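PDB 3EB7: insecticidal Delta-Endotoxin Cry8Ea1 from Bacillus Thuringiensis, which acts as an insecticidal toxin against the underground larvae of Holotrichia parallela, probably by forming pores in gut membranes as other three-domain Cry toxins do. Local coordinates for residues F279-S284 against S307-G312. Residues are numbered along the deposited sequence; the frame is centred on the assembly and turned at random.
Sequences FITRLS and SSQPIG
A classic beta bulge interrupts the antiparallel hairpin of strands 278-292 and 296-310, the inner pair of a four-stranded sheet in the middle domain of the toxin: T281 and R282 both face S307. The S307 carbonyl oxygen gathers the bulge. T281 N donates to S307 O over 2.8 Å in an almost straight bond (174° at the hydrogen), arriving from above the carbonyl plane, while R282 N adds a weak bond to the same oxygen at 3.3 Å. S307 N answers with a bond to R282 O (2.9 Å). On the F279 side of the bulge the pairing is regular: F279 and Q309 form a hydrogen-bonded pair (F279 N to Q309 O and Q309 N to F279 O, both 2.9 Å), and I280 and S308 a non-hydrogen-bonded pair between it and the bulge.

At T281 psi is -28°, far from the extended values of its neighbours, as at the first position of a classic bulge; its side chain lies beside those of S307 and Q309. Its hydroxyl lies against S307 CB (OG1 to CB 3.3 Å), and its methyl CG2, anti to the carbonyl carbon, reaches along the strand to Q309 CB at 3.8 Å, the two side chains crossing at about a right angle. T281 O turns to the other side of its strand, where T337 OG1 bonds to it and F336 pairs with T281. S307 OG is hydrogen-bonded to T317 OG1 of the adjoining strand 316-321, and S308 OG is held by D278. Past the end of the pairing, the side chain of I311 reaches across, its CG1 at the edge of the F279 ring, in the ring plane, 3.6 Å from CE1; F277 packs edge-to-face with the same ring.

One strong and one weak backbone N-H bond on the S307 carbonyl oxygen let strand 278-292 take in an extra residue without breaking the pairing.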
loop_
_atom_site.group_PDB
_atom_site.type_symbol
_atom_site.label_atom_id
_atom_site.label_comp_id
_atom_site.label_asym_id
_atom_site.label_seq_id
_atom_site.Cartn_x
_atom_site.Cartn_y
_atom_site.Cartn_z
ATOM N N PHE A 279 8.981 -8.409 9.946
ATOM C CA PHE A 279 9.956 -7.325 10.156
ATOM C C PHE A 279 11.343 -7.906 10.150
ATOM O O PHE A 279 11.558 -8.947 10.774
ATOM C CB PHE A 279 9.716 -6.621 11.498
ATOM C CG PHE A 279 8.444 -5.833 11.531
ATOM C CD1 PHE A 279 7.258 -6.403 12.051
ATOM C CD2 PHE A 279 8.402 -4.545 11.004
ATOM C CE1 PHE A 279 6.060 -5.666 12.049
ATOM C CE2 PHE A 279 7.229 -3.808 11.008
ATOM C CZ PHE A 279 6.061 -4.361 11.520
ATOM N N ILE A 280 12.259 -7.244 9.443
ATOM C CA ILE A 280 13.669 -7.605 9.467
ATOM C C ILE A 280 14.241 -7.477 10.872
ATOM O O ILE A 280 13.978 -6.492 11.558
ATOM C CB ILE A 280 14.512 -6.788 8.402
ATOM C CG1 ILE A 280 15.942 -7.301 8.312
ATOM C CG2 ILE A 280 14.541 -5.262 8.726
ATOM C CD1 ILE A 280 16.658 -6.915 6.991
ATOM N N THR A 281 15.012 -8.485 11.297
ATOM C CA THR A 281 15.704 -8.482 12.604
ATOM C C THR A 281 17.246 -8.510 12.527
ATOM O O THR A 281 17.950 -8.009 13.408
ATOM C CB THR A 281 15.229 -9.647 13.507
ATOM O OG1 THR A 281 15.563 -10.885 12.891
ATOM C CG2 THR A 281 13.714 -9.567 13.757
ATOM N N ARG A 282 17.783 -9.077 11.462
ATOM C CA ARG A 282 19.229 -9.145 11.327
ATOM C C ARG A 282 19.609 -9.328 9.874
ATOM O O ARG A 282 18.878 -9.984 9.124
ATOM C CB ARG A 282 19.766 -10.289 12.192
ATOM C CG ARG A 282 21.240 -10.168 12.532
ATOM C CD ARG A 282 21.690 -11.123 13.655
ATOM N NE ARG A 282 23.098 -10.844 14.004
ATOM C CZ ARG A 282 23.494 -9.871 14.831
ATOM N NH1 ARG A 282 22.584 -9.103 15.453
ATOM N NH2 ARG A 282 24.800 -9.679 15.043
ATOM N N LEU A 283 20.721 -8.716 9.454
ATOM C CA LEU A 283 21.269 -8.982 8.095
ATOM C C LEU A 283 22.772 -9.201 8.178
ATOM O O LEU A 283 23.459 -8.385 8.790
ATOM C CB LEU A 283 21.054 -7.753 7.217
ATOM C CG LEU A 283 20.698 -7.774 5.734
ATOM C CD1 LEU A 283 21.445 -6.645 5.092
ATOM C CD2 LEU A 283 20.970 -9.058 5.059
ATOM N N SER A 284 23.291 -10.266 7.583
ATOM C CA SER A 284 24.746 -10.417 7.429
ATOM C C SER A 284 25.085 -10.315 5.971
ATOM O O SER A 284 24.473 -11.004 5.191
ATOM C CB SER A 284 25.273 -11.783 7.918
ATOM O OG SER A 284 25.044 -11.940 9.285
ATOM N N SER A 307 17.404 -12.363 8.556
ATOM C CA SER A 307 16.429 -12.864 9.516
ATOM C C SER A 307 15.289 -11.887 9.589
ATOM O O SER A 307 15.500 -10.652 9.606
ATOM C CB SER A 307 17.046 -13.047 10.914
ATOM O OG SER A 307 18.084 -14.020 10.920
ATOM N N SER A 308 14.077 -12.446 9.632
ATOM C CA SER A 308 12.838 -11.690 9.884
ATOM C C SER A 308 11.901 -12.428 10.822
ATOM O O SER A 308 12.055 -13.643 11.107
ATOM C CB SER A 308 12.096 -11.411 8.574
ATOM O OG SER A 308 11.927 -12.605 7.828
ATOM N N GLN A 309 10.867 -11.701 11.227
ATOM C CA GLN A 309 9.972 -12.125 12.264
ATOM C C GLN A 309 8.603 -11.496 12.098
ATOM O O GLN A 309 8.508 -10.273 12.100
ATOM C CB GLN A 309 10.555 -11.656 13.609
ATOM C CG GLN A 309 10.009 -12.428 14.731
ATOM C CD GLN A 309 10.319 -11.820 16.070
ATOM O OE1 GLN A 309 9.759 -12.231 17.078
ATOM N NE2 GLN A 309 11.211 -10.866 16.097
ATOM N N PRO A 310 7.533 -12.331 12.036
ATOM C CA PRO A 310 6.126 -11.899 12.188
ATOM C C PRO A 310 5.906 -11.297 13.586
ATOM O O PRO A 310 6.657 -11.630 14.529
ATOM C CB PRO A 310 5.312 -13.216 12.078
ATOM C CG PRO A 310 6.213 -14.224 11.533
ATOM C CD PRO A 310 7.639 -13.796 11.878
ATOM N N ILE A 311 4.860 -10.490 13.757
ATOM C CA ILE A 311 4.620 -9.873 15.070
ATOM C C ILE A 311 4.417 -10.939 16.163
ATOM O O ILE A 311 3.423 -11.685 16.174
ATOM C CB ILE A 311 3.490 -8.830 15.041
ATOM C CG1 ILE A 311 3.822 -7.682 14.076
ATOM C CG2 ILE A 311 3.227 -8.254 16.436
ATOM C CD1 ILE A 311 2.604 -6.836 13.685
ATOM N N GLY A 312 5.379 -11.017 17.076
ATOM C CA GLY A 312 5.286 -11.954 18.175
ATOM C C GLY A 312 5.503 -13.395 17.733
ATOM O O GLY A 312 5.108 -14.286 18.444
#